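Long-range contacts in MgGH51 (Meripilus giganteus, PDB 6ZPV), which hydrolyses alpha-L-arabinofuranosidic bonds, probably releasing arabinose side groups from plant cell-wall polysaccharides: residues V289-S294 against V346-E351; F354-Y359 against A381-W386; R362-V367 against V389-P394; Y397-Y402 against T423-G428. All blocks are in the same frame, centred on the assembly; numbering follows the deposited sequence.

Contact 1 (V289-S294 against V346-E351); sequences VWAGYS and VEVGNE
V289 and V348 form a parallel beta bridge where strand 284-289 runs out beside strand 345-348. V289 N donates to E347 O at 2.9 Å, and V289 O accepts from G349 N, also at 2.9 Å, so both polar backbone groups of V289 are used on the residues flanking V348. The tight part lies on the face that holds V289, V346 and V348. V346 has its CG1 trans to the backbone N (chi1 166°), which lays that methyl across the fork of V289: both CG1 and CG2 of V289 stand 4.0 Å from V346 CG1, the two side chains meeting at about a right angle. One step on, A291 CB presses on the backbone of the other segment, 3.6 Å from G349 N, and touches V348 CG1 at 3.9 Å. A CB on G349 would sit tight against this methyl and, at the backbone angles of G349, press into the carbonyl O of V348. Past A291 and G349 the contact loosens: the two chains diverge, and Y293 and E351, both partly exposed, lead off separately. The pair belongs to the parallel barrel of the (beta/alpha)8 fold, at the strand ends where glycosidases of this fold carry their active site. E347 turns to the inside and pairs with R226, while N350 binds E234. Outside, V289 rests on A312 and Q315 and V346 on I316, all of helix 306-320, and V348 lies against W363 and V367 of helix 359-373.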
# COMPACT_ATOMS: atom_id res chain seq x y z
N VAL A 289 -14.98 4.11 -3.31
CA VAL A 289 -15.69 5.33 -2.91
C VAL A 289 -16.38 5.08 -1.57
O VAL A 289 -16.94 4.01 -1.32
CB VAL A 289 -16.68 5.83 -3.97
CG1 VAL A 289 -15.95 6.26 -5.21
CG2 VAL A 289 -17.79 4.84 -4.31
N TRP A 290 -16.39 6.11 -0.73
CA TRP A 290 -17.12 6.08 0.53
C TRP A 290 -18.61 5.98 0.24
O TRP A 290 -19.12 6.64 -0.70
CB TRP A 290 -16.76 7.35 1.32
CG TRP A 290 -17.24 7.26 2.75
CD1 TRP A 290 -16.55 6.65 3.77
CD2 TRP A 290 -18.42 7.79 3.35
NE1 TRP A 290 -17.24 6.72 4.94
CE2 TRP A 290 -18.40 7.43 4.71
CE3 TRP A 290 -19.47 8.61 2.89
CZ2 TRP A 290 -19.38 7.83 5.62
CZ3 TRP A 290 -20.45 9.02 3.76
CH2 TRP A 290 -20.40 8.65 5.14
N ALA A 291 -19.33 5.18 1.04
CA ALA A 291 -20.70 4.77 0.66
C ALA A 291 -21.71 5.00 1.77
O ALA A 291 -22.76 4.36 1.75
CB ALA A 291 -20.70 3.34 0.18
N GLY A 292 -21.48 5.94 2.66
CA GLY A 292 -22.50 6.30 3.67
C GLY A 292 -22.43 5.54 4.96
O GLY A 292 -23.37 5.61 5.76
N TYR A 293 -21.35 4.82 5.23
CA TYR A 293 -21.11 4.08 6.49
C TYR A 293 -19.74 4.37 7.03
O TYR A 293 -18.76 4.44 6.26
CB TYR A 293 -21.33 2.56 6.27
CG TYR A 293 -21.14 1.75 7.52
CD1 TYR A 293 -22.08 1.77 8.52
CD2 TYR A 293 -20.03 0.96 7.71
CE1 TYR A 293 -21.90 1.04 9.68
CE2 TYR A 293 -19.85 0.20 8.85
CZ TYR A 293 -20.77 0.25 9.87
OH TYR A 293 -20.66 -0.49 11.00
N SER A 294 -19.64 4.48 8.35
CA SER A 294 -18.35 4.59 9.04
C SER A 294 -18.28 3.62 10.20
O SER A 294 -19.30 3.04 10.59
CB SER A 294 -18.09 6.06 9.45
OG SER A 294 -19.10 6.55 10.29
N VAL A 346 -14.80 0.33 -9.80
CA VAL A 346 -15.04 1.14 -8.61
C VAL A 346 -15.72 0.27 -7.56
O VAL A 346 -16.72 -0.43 -7.89
CB VAL A 346 -15.83 2.43 -8.89
CG1 VAL A 346 -16.36 3.06 -7.61
CG2 VAL A 346 -14.99 3.38 -9.72
N GLU A 347 -15.19 0.30 -6.34
CA GLU A 347 -15.76 -0.48 -5.24
C GLU A 347 -16.61 0.44 -4.36
O GLU A 347 -16.18 1.55 -3.99
CB GLU A 347 -14.62 -1.16 -4.45
CG GLU A 347 -15.12 -2.10 -3.36
CD GLU A 347 -14.09 -3.11 -2.90
OE1 GLU A 347 -12.97 -3.09 -3.41
OE2 GLU A 347 -14.48 -3.94 -1.98
N VAL A 348 -17.83 -0.01 -4.03
CA VAL A 348 -18.80 0.86 -3.34
C VAL A 348 -18.71 0.54 -1.84
O VAL A 348 -19.33 -0.44 -1.35
CB VAL A 348 -20.19 0.66 -3.94
CG1 VAL A 348 -21.23 1.51 -3.21
CG2 VAL A 348 -20.16 0.97 -5.43
N GLY A 349 -17.94 1.34 -1.11
CA GLY A 349 -17.77 1.12 0.33
C GLY A 349 -16.63 0.14 0.63
O GLY A 349 -15.81 -0.17 -0.24
N ASN A 350 -16.60 -0.29 1.89
CA ASN A 350 -15.66 -1.34 2.33
C ASN A 350 -16.41 -2.19 3.35
O ASN A 350 -16.97 -1.67 4.34
CB ASN A 350 -14.42 -0.77 3.00
CG ASN A 350 -13.47 -1.86 3.44
OD1 ASN A 350 -12.97 -2.59 2.58
ND2 ASN A 350 -13.25 -2.02 4.75
N GLU A 351 -16.41 -3.52 3.11
CA GLU A 351 -16.92 -4.46 4.14
C GLU A 351 -18.30 -4.02 4.63
O GLU A 351 -18.59 -4.05 5.83
CB GLU A 351 -15.93 -4.70 5.26
CG GLU A 351 -14.65 -5.38 4.79
CD GLU A 351 -13.85 -6.06 5.88
OE1 GLU A 351 -13.96 -5.63 7.07
OE2 GLU A 351 -13.09 -7.01 5.53

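Contact 2 (F354-Y359 against A381-W386); sequences FAAGSY and ATTNAW. With NAG (2-acetamido-2-deoxy-beta-D-glucopyranose), chain B; NAG (2-acetamido-2-deoxy-beta-D-glucopyranose), chain C.
Y359 lays its ring obliquely against T383 and points its hydroxyl at the backbone of T382. The phenol stands trans to the backbone N (chi1 -165°), which sends it from the first turn of helix 359-373 to the 381-386 loop. T383 reaches the CD2-CE2 bond of the ring with both branches: CG2 is 3.4 Å from Y359 CD2, and OG1 lies 3.5 Å from Y359 CE2. A356 CB adds to the same patch, 4.1 Å from T383 CG2. At the ring edge sits A381 CB, 4.3 Å from Y359 CE2. T382 crosses the phenol at about a right angle, its OG1 held by D352. At the far end of the loop W386 turns to the glycan. The chain B NAG lies over one indole face, its C3 3.6 Å above the ring plane, and W386 CB comes within 3.3 Å of O5 of the chain C NAG. The phenol is gripped twice: Y359 OH accepts from T382 N at 3.1 Å (N-H...O 139°) and donates to V348 O. The two bonds satisfy the buried oxygen and link the start of helix 359-373 to the end of strand 345-348 and the loop after strand 378-381, while the ring carbons meet methyls and threonine oxygens.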
# COMPACT_ATOMS: atom_id res chain seq x y z
N PHE A 354 -20.86 -5.64 7.29
CA PHE A 354 -21.06 -5.22 8.69
C PHE A 354 -22.21 -4.23 8.87
O PHE A 354 -22.63 -3.97 10.00
CB PHE A 354 -19.78 -4.57 9.23
CG PHE A 354 -18.69 -5.53 9.62
CD1 PHE A 354 -18.93 -6.62 10.45
CD2 PHE A 354 -17.39 -5.32 9.18
CE1 PHE A 354 -17.89 -7.45 10.82
CE2 PHE A 354 -16.37 -6.16 9.60
CZ PHE A 354 -16.60 -7.24 10.39
N ALA A 355 -22.73 -3.69 7.75
CA ALA A 355 -23.82 -2.68 7.73
C ALA A 355 -24.83 -3.06 6.66
O ALA A 355 -25.22 -2.24 5.83
CB ALA A 355 -23.21 -1.30 7.52
N ALA A 356 -25.22 -4.34 6.67
CA ALA A 356 -26.07 -4.87 5.60
C ALA A 356 -27.52 -4.43 5.69
O ALA A 356 -28.26 -4.60 4.71
CB ALA A 356 -25.91 -6.35 5.53
N GLY A 357 -27.94 -3.90 6.84
CA GLY A 357 -29.30 -3.34 6.94
C GLY A 357 -29.50 -2.12 6.10
O GLY A 357 -30.61 -1.96 5.55
N SER A 358 -28.49 -1.30 5.93
CA SER A 358 -28.57 -0.08 5.09
C SER A 358 -27.94 -0.25 3.72
O SER A 358 -28.21 0.58 2.85
CB SER A 358 -27.95 1.07 5.83
OG SER A 358 -26.56 0.83 5.97
N TYR A 359 -27.05 -1.21 3.54
CA TYR A 359 -26.36 -1.28 2.24
C TYR A 359 -27.33 -1.39 1.09
O TYR A 359 -27.04 -0.81 0.02
CB TYR A 359 -25.31 -2.39 2.17
CG TYR A 359 -24.35 -2.27 1.01
CD1 TYR A 359 -23.44 -1.21 0.93
CD2 TYR A 359 -24.23 -3.25 0.04
CE1 TYR A 359 -22.46 -1.13 -0.03
CE2 TYR A 359 -23.22 -3.20 -0.92
CZ TYR A 359 -22.30 -2.17 -0.92
OH TYR A 359 -21.26 -2.21 -1.83
N ALA A 381 -19.72 -4.69 -5.32
CA ALA A 381 -20.45 -4.71 -4.05
C ALA A 381 -19.58 -5.35 -2.96
O ALA A 381 -18.77 -6.26 -3.24
CB ALA A 381 -21.75 -5.44 -4.24
N THR A 382 -19.85 -4.95 -1.71
CA THR A 382 -18.99 -5.37 -0.61
C THR A 382 -19.72 -6.15 0.48
O THR A 382 -19.08 -6.60 1.45
CB THR A 382 -18.34 -4.13 0.04
OG1 THR A 382 -19.38 -3.46 0.74
CG2 THR A 382 -17.62 -3.25 -0.95
N THR A 383 -21.04 -6.30 0.39
CA THR A 383 -21.75 -7.21 1.25
C THR A 383 -21.37 -8.68 0.90
O THR A 383 -20.77 -8.93 -0.15
CB THR A 383 -23.27 -6.98 1.14
OG1 THR A 383 -23.62 -6.64 -0.21
CG2 THR A 383 -23.72 -5.88 2.09
N ASN A 384 -21.79 -9.59 1.77
CA ASN A 384 -21.62 -11.02 1.43
C ASN A 384 -22.43 -11.31 0.17
O ASN A 384 -23.56 -10.75 -0.03
CB ASN A 384 -22.13 -11.90 2.59
CG ASN A 384 -21.32 -11.71 3.84
OD1 ASN A 384 -20.11 -11.49 3.79
ND2 ASN A 384 -21.98 -11.86 4.98
N ALA A 385 -21.92 -12.17 -0.66
CA ALA A 385 -22.55 -12.36 -1.97
C ALA A 385 -24.00 -12.79 -1.81
O ALA A 385 -24.28 -13.79 -1.15
CB ALA A 385 -21.74 -13.36 -2.75
N TRP A 386 -24.89 -12.03 -2.43
CA TRP A 386 -26.31 -12.36 -2.63
C TRP A 386 -27.18 -12.28 -1.39
O TRP A 386 -28.38 -12.56 -1.50
CB TRP A 386 -26.46 -13.75 -3.31
CG TRP A 386 -25.60 -13.83 -4.52
CD1 TRP A 386 -24.53 -14.63 -4.68
CD2 TRP A 386 -25.67 -13.04 -5.69
NE1 TRP A 386 -23.87 -14.37 -5.87
CE2 TRP A 386 -24.59 -13.41 -6.51
CE3 TRP A 386 -26.53 -12.04 -6.14
CZ2 TRP A 386 -24.35 -12.81 -7.73
CZ3 TRP A 386 -26.31 -11.45 -7.36
CH2 TRP A 386 -25.22 -11.83 -8.14
C1 NAG B . -25.80 -16.55 -9.50
C2 NAG B . -27.01 -15.66 -9.13
C3 NAG B . -27.32 -15.56 -7.65
C4 NAG B . -27.27 -16.83 -6.89
C5 NAG B . -26.00 -17.56 -7.32
C6 NAG B . -25.94 -18.98 -6.71
C7 NAG B . -27.32 -14.08 -10.97
C8 NAG B . -26.91 -12.74 -11.60
N2 NAG B . -26.90 -14.35 -9.76
O3 NAG B . -28.56 -14.85 -7.42
O4 NAG B . -27.17 -16.70 -5.47
O5 NAG B . -25.93 -17.78 -8.70
O6 NAG B . -27.14 -19.70 -7.01
O7 NAG B . -28.09 -14.84 -11.57
C1 NAG C . -28.35 -16.82 -4.72
C2 NAG C . -27.99 -17.14 -3.27
C3 NAG C . -29.21 -17.23 -2.43
C4 NAG C . -29.94 -15.89 -2.60
C5 NAG C . -30.12 -15.48 -4.08
C6 NAG C . -30.72 -14.06 -4.28
C7 NAG C . -25.98 -18.46 -2.82
C8 NAG C . -25.38 -19.87 -2.83
N2 NAG C . -27.22 -18.39 -3.22
O3 NAG C . -28.81 -17.35 -1.06
O4 NAG C . -31.29 -15.96 -2.10
O5 NAG C . -28.89 -15.50 -4.77
O6 NAG C . -30.84 -13.57 -5.64
O7 NAG C . -25.28 -17.50 -2.53

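Contact 3 (R362-V367 against V389-P394); sequences RWHDFV and VLSPVP. With MAN (alpha-D-mannopyranose), chain D.
W363 leaves its helix with CG trans to the backbone N (chi1 168°), and chi2 of -93° sets the indole with a face to L390 and its NE1 edge to P392 O. Helix 359-373 is an outer helix of the (beta/alpha)8 barrel, and here it meets the loop between strands 378-381 and 396-403, kinked by a cis peptide before P392. W363 NE1 donates to P392 O at 2.9 Å (N-H...O 153°), using a lone pair in the carbonyl plane, with P392 O standing somewhat out of the indole plane. L390 CD1 lies over one indole face in a CH-pi contact, 4.0 Å from the five-membered ring's centroid and nearly on its normal, while V367 CG2 covers the opposite face. Farther along, P394 CB touches W363 CZ2 at 3.8 Å. A leucine in place of W363 would probably leave P392 O without its donor and open a gap between L390 and V367. Beside the indole, H364 CA makes a C-H...O contact with S391 O, and V367 CG1 meets P392 CG at 3.7 Å. H364 ND1 is held by D365 OD1, almost in the imidazole plane. On the glycan side, V389 CG2 approaches O6 of the mannose at 3.7 Å.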
# COMPACT_ATOMS: atom_id res chain seq x y z
N ARG A 362 -28.10 2.13 0.17
CA ARG A 362 -26.86 2.85 -0.13
C ARG A 362 -26.29 2.40 -1.50
O ARG A 362 -25.99 3.25 -2.36
CB ARG A 362 -25.84 2.72 1.00
CG ARG A 362 -26.34 3.33 2.30
CD ARG A 362 -25.33 3.28 3.45
NE ARG A 362 -24.98 1.93 3.90
CZ ARG A 362 -23.84 1.27 3.75
NH1 ARG A 362 -22.84 1.76 3.03
NH2 ARG A 362 -23.67 0.13 4.36
N TRP A 363 -26.14 1.10 -1.66
CA TRP A 363 -25.76 0.54 -2.98
C TRP A 363 -26.73 1.02 -4.05
O TRP A 363 -26.30 1.47 -5.13
CB TRP A 363 -25.79 -1.01 -2.89
CG TRP A 363 -25.70 -1.69 -4.23
CD1 TRP A 363 -26.72 -2.09 -5.03
CD2 TRP A 363 -24.49 -1.99 -4.96
NE1 TRP A 363 -26.26 -2.60 -6.19
CE2 TRP A 363 -24.89 -2.55 -6.18
CE3 TRP A 363 -23.12 -1.81 -4.73
CZ2 TRP A 363 -23.99 -2.97 -7.14
CZ3 TRP A 363 -22.23 -2.22 -5.69
CH2 TRP A 363 -22.66 -2.80 -6.88
N HIS A 364 -28.03 0.87 -3.85
CA HIS A 364 -28.96 1.25 -4.92
C HIS A 364 -28.75 2.71 -5.31
O HIS A 364 -28.65 3.02 -6.52
CB HIS A 364 -30.40 1.04 -4.47
CG HIS A 364 -31.38 1.51 -5.50
ND1 HIS A 364 -31.77 2.84 -5.62
CD2 HIS A 364 -31.94 0.86 -6.53
CE1 HIS A 364 -32.60 2.96 -6.66
NE2 HIS A 364 -32.71 1.82 -7.20
N ASP A 365 -28.70 3.59 -4.33
CA ASP A 365 -28.69 5.02 -4.69
C ASP A 365 -27.31 5.44 -5.26
O ASP A 365 -27.26 6.18 -6.23
CB ASP A 365 -29.09 5.88 -3.49
CG ASP A 365 -30.54 5.68 -3.05
OD1 ASP A 365 -31.29 4.92 -3.71
OD2 ASP A 365 -30.94 6.36 -2.09
N PHE A 366 -26.23 4.93 -4.66
CA PHE A 366 -24.91 5.22 -5.23
C PHE A 366 -24.78 4.65 -6.60
O PHE A 366 -24.34 5.39 -7.50
CB PHE A 366 -23.77 4.71 -4.32
CG PHE A 366 -23.30 5.66 -3.23
CD1 PHE A 366 -24.00 5.75 -2.03
CD2 PHE A 366 -22.22 6.46 -3.45
CE1 PHE A 366 -23.58 6.65 -1.06
CE2 PHE A 366 -21.80 7.37 -2.48
CZ PHE A 366 -22.47 7.44 -1.29
N VAL A 367 -25.05 3.38 -6.81
CA VAL A 367 -24.74 2.78 -8.12
C VAL A 367 -25.73 3.30 -9.18
O VAL A 367 -25.33 3.52 -10.33
CB VAL A 367 -24.70 1.24 -8.05
CG1 VAL A 367 -24.49 0.64 -9.43
CG2 VAL A 367 -23.61 0.83 -7.11
N VAL A 389 -30.05 -9.19 -0.92
CA VAL A 389 -30.25 -9.07 -2.36
C VAL A 389 -30.23 -7.59 -2.78
O VAL A 389 -30.95 -6.79 -2.24
CB VAL A 389 -31.57 -9.69 -2.75
CG1 VAL A 389 -31.75 -9.56 -4.25
CG2 VAL A 389 -31.66 -11.13 -2.24
N LEU A 390 -29.31 -7.24 -3.67
CA LEU A 390 -29.09 -5.86 -4.11
C LEU A 390 -29.72 -5.52 -5.45
O LEU A 390 -29.82 -6.39 -6.31
CB LEU A 390 -27.61 -5.55 -4.15
CG LEU A 390 -26.84 -5.80 -2.85
CD1 LEU A 390 -25.34 -5.55 -3.08
CD2 LEU A 390 -27.35 -4.93 -1.72
N SER A 391 -30.10 -4.26 -5.60
CA SER A 391 -30.62 -3.69 -6.85
C SER A 391 -29.88 -2.38 -7.06
O SER A 391 -29.87 -1.52 -6.18
CB SER A 391 -32.10 -3.43 -6.69
OG SER A 391 -32.57 -2.81 -7.86
N PRO A 392 -29.26 -2.13 -8.23
CA PRO A 392 -29.16 -3.07 -9.36
C PRO A 392 -28.34 -4.31 -9.01
O PRO A 392 -27.58 -4.36 -8.05
CB PRO A 392 -28.46 -2.19 -10.44
CG PRO A 392 -27.64 -1.24 -9.68
CD PRO A 392 -28.48 -0.91 -8.49
N VAL A 393 -28.52 -5.35 -9.82
CA VAL A 393 -27.78 -6.62 -9.65
C VAL A 393 -26.30 -6.32 -9.78
O VAL A 393 -25.84 -5.72 -10.75
CB VAL A 393 -28.24 -7.67 -10.68
CG1 VAL A 393 -27.35 -8.93 -10.58
CG2 VAL A 393 -29.68 -8.04 -10.52
N PRO A 394 -25.48 -6.64 -8.75
CA PRO A 394 -24.06 -6.39 -8.83
C PRO A 394 -23.42 -7.25 -9.92
O PRO A 394 -23.61 -8.47 -9.91
CB PRO A 394 -23.50 -6.75 -7.46
CG PRO A 394 -24.66 -6.82 -6.58
CD PRO A 394 -25.85 -7.19 -7.44
C1 MAN D . -35.05 -13.07 0.91
C2 MAN D . -36.48 -12.89 1.36
C3 MAN D . -37.52 -13.28 0.27
C4 MAN D . -37.19 -12.57 -1.01
C5 MAN D . -35.73 -12.82 -1.44
C6 MAN D . -35.38 -12.08 -2.77
O2 MAN D . -36.70 -11.50 1.74
O3 MAN D . -38.80 -12.88 0.68
O4 MAN D . -38.10 -12.97 -2.04
O5 MAN D . -34.87 -12.44 -0.35
O6 MAN D . -35.36 -10.65 -2.49

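Contact 4 (Y397-Y402 against T423-G428); sequences YDVHVY and TTYFEG
Backbone bonds join strand 397-402 to segment 423-428 in parallel register, Y397 facing Y425 and D398 facing F426. Y397 N donates to T424 O at 3.2 Å, F426 N to Y397 O at 2.9 Å, and V399 N to F426 O at 2.8 Å. The ladder then changes: E427 is the centre of an inverse gamma turn, and G428 N makes a weak bond to V399 O. Its better acceptor is a side chain, D398 OD1 at 2.9 Å, met on the syn side but 26° out of the carboxylate plane. Strands 396-403 and 424-432 belong to a beta-alpha-beta unit of the (beta/alpha)8 barrel, with helix 405-410 between them. Among the polar side chains, D398 has its CG trans to the backbone N (chi1 -176°), which carries the carboxylate alongside the F426 ring with the planes 25° apart. H400 NE2 reaches D398 OD2 at 2.7 Å from above the carboxylate plane, while H400 ND1 binds E351. An alanine at D398 would probably leave G428 N with only its weak bonds and set the H400 imidazole freer to turn. E427, bent at chi2, brings its carboxylate beside V399 and V401 of strand 396-403, OE2 3.3 Å from V401 CG1, OE1 bonded to Y415. Apolar contacts lie on the face of the two tyrosines: Y397 CB meets Y425 CD1 at 4.1 Å, V399 CG2 adds to the same ring, and the hydroxyls of Y397 and Y425 both bind W386. On the other face G428 CA lies over the rim of the F426 ring, and a CB on G428 would collide with D398 OD1.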
# COMPACT_ATOMS: atom_id res chain seq x y z
N TYR A 397 -18.62 -8.93 -6.83
CA TYR A 397 -18.51 -8.88 -5.37
C TYR A 397 -17.04 -8.99 -4.96
O TYR A 397 -16.27 -9.72 -5.61
CB TYR A 397 -19.25 -10.04 -4.70
CG TYR A 397 -20.74 -9.81 -4.51
CD1 TYR A 397 -21.18 -9.05 -3.43
CD2 TYR A 397 -21.72 -10.32 -5.34
CE1 TYR A 397 -22.51 -8.83 -3.17
CE2 TYR A 397 -23.06 -10.09 -5.10
CZ TYR A 397 -23.47 -9.34 -4.00
OH TYR A 397 -24.80 -9.19 -3.73
N ASP A 398 -16.68 -8.30 -3.86
CA ASP A 398 -15.40 -8.37 -3.19
C ASP A 398 -15.53 -9.32 -2.00
O ASP A 398 -16.35 -9.06 -1.09
CB ASP A 398 -14.91 -7.00 -2.75
CG ASP A 398 -13.52 -6.99 -2.12
OD1 ASP A 398 -12.91 -8.10 -2.09
OD2 ASP A 398 -13.08 -5.91 -1.62
N VAL A 399 -14.76 -10.40 -2.00
CA VAL A 399 -14.72 -11.43 -0.93
C VAL A 399 -13.42 -11.31 -0.18
O VAL A 399 -12.32 -11.29 -0.79
CB VAL A 399 -14.89 -12.82 -1.58
CG1 VAL A 399 -14.88 -13.92 -0.55
CG2 VAL A 399 -16.10 -12.91 -2.47
N HIS A 400 -13.48 -11.25 1.16
CA HIS A 400 -12.29 -11.18 2.03
C HIS A 400 -12.23 -12.43 2.89
O HIS A 400 -13.25 -12.82 3.44
CB HIS A 400 -12.36 -9.96 2.97
CG HIS A 400 -12.43 -8.65 2.25
ND1 HIS A 400 -12.66 -7.47 2.94
CD2 HIS A 400 -12.31 -8.32 0.95
CE1 HIS A 400 -12.68 -6.49 2.06
NE2 HIS A 400 -12.47 -6.95 0.84
N VAL A 401 -11.04 -12.98 3.11
CA VAL A 401 -10.89 -14.08 4.09
C VAL A 401 -9.51 -14.04 4.75
O VAL A 401 -8.48 -14.03 4.06
CB VAL A 401 -11.20 -15.46 3.47
CG1 VAL A 401 -10.25 -15.85 2.34
CG2 VAL A 401 -11.22 -16.51 4.56
N TYR A 402 -9.51 -14.10 6.06
CA TYR A 402 -8.33 -14.30 6.91
C TYR A 402 -8.51 -15.60 7.65
O TYR A 402 -9.54 -15.81 8.32
CB TYR A 402 -8.16 -13.12 7.85
CG TYR A 402 -7.92 -11.82 7.13
CD1 TYR A 402 -6.70 -11.53 6.55
CD2 TYR A 402 -8.94 -10.91 6.99
CE1 TYR A 402 -6.50 -10.36 5.85
CE2 TYR A 402 -8.73 -9.74 6.27
CZ TYR A 402 -7.52 -9.45 5.69
OH TYR A 402 -7.26 -8.27 5.03
N THR A 423 -21.64 -13.09 -12.98
CA THR A 423 -21.03 -12.39 -11.86
C THR A 423 -19.54 -12.71 -11.82
O THR A 423 -19.17 -13.85 -12.02
CB THR A 423 -21.65 -12.84 -10.52
OG1 THR A 423 -23.05 -12.96 -10.64
CG2 THR A 423 -21.27 -11.88 -9.42
N THR A 424 -18.71 -11.72 -11.56
CA THR A 424 -17.31 -11.97 -11.31
C THR A 424 -16.97 -11.61 -9.86
O THR A 424 -17.64 -10.82 -9.22
CB THR A 424 -16.43 -11.24 -12.32
OG1 THR A 424 -16.63 -9.84 -12.21
CG2 THR A 424 -16.63 -11.70 -13.73
N TYR A 425 -15.88 -12.19 -9.38
CA TYR A 425 -15.49 -12.15 -7.97
C TYR A 425 -14.08 -11.62 -7.83
O TYR A 425 -13.16 -12.05 -8.57
CB TYR A 425 -15.68 -13.52 -7.33
CG TYR A 425 -17.13 -13.95 -7.31
CD1 TYR A 425 -17.99 -13.55 -6.30
CD2 TYR A 425 -17.71 -14.64 -8.37
CE1 TYR A 425 -19.33 -13.86 -6.32
CE2 TYR A 425 -19.08 -14.96 -8.42
CZ TYR A 425 -19.89 -14.56 -7.37
OH TYR A 425 -21.22 -14.86 -7.34
N PHE A 426 -13.92 -10.73 -6.89
CA PHE A 426 -12.63 -10.11 -6.54
C PHE A 426 -12.27 -10.62 -5.14
O PHE A 426 -13.02 -10.37 -4.18
CB PHE A 426 -12.85 -8.60 -6.48
CG PHE A 426 -11.72 -7.74 -6.00
CD1 PHE A 426 -10.42 -8.12 -6.13
CD2 PHE A 426 -11.98 -6.48 -5.44
CE1 PHE A 426 -9.37 -7.29 -5.75
CE2 PHE A 426 -10.95 -5.63 -5.07
CZ PHE A 426 -9.64 -6.04 -5.25
N GLU A 427 -11.17 -11.36 -4.99
CA GLU A 427 -10.69 -11.77 -3.67
C GLU A 427 -9.82 -10.61 -3.15
O GLU A 427 -8.58 -10.67 -3.25
CB GLU A 427 -9.95 -13.09 -3.75
CG GLU A 427 -9.83 -13.76 -2.39
CD GLU A 427 -11.01 -14.60 -1.96
OE1 GLU A 427 -11.95 -14.81 -2.74
OE2 GLU A 427 -10.99 -15.10 -0.77
N GLY A 428 -10.48 -9.54 -2.68
CA GLY A 428 -9.78 -8.28 -2.46
C GLY A 428 -8.91 -8.22 -1.25
O GLY A 428 -8.08 -7.30 -1.13

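All four contacts belong to one (beta/alpha)8 barrel. Contacts 1 and 4 join neighbouring strands of its sheet and are buried: contact 4 rests on a parallel ladder with a carboxylate bond at its end, contact 1 on a single bridge with apolar packing. They meet at the C-terminal ends of the strands, where E351 bonds to H400. Contacts 2 and 3 lie farther out, tying helix 359-373 and the loop before it to the connection after strand 378-381; each relies on one aromatic donor or acceptor amid side-chain packing. Contact 2 is mostly buried, contact 3 only partly. Their segments alternate along the chain, and T383 touches L390. The glycan borders contacts 2, 3 and 4 through W386, V389 and T423.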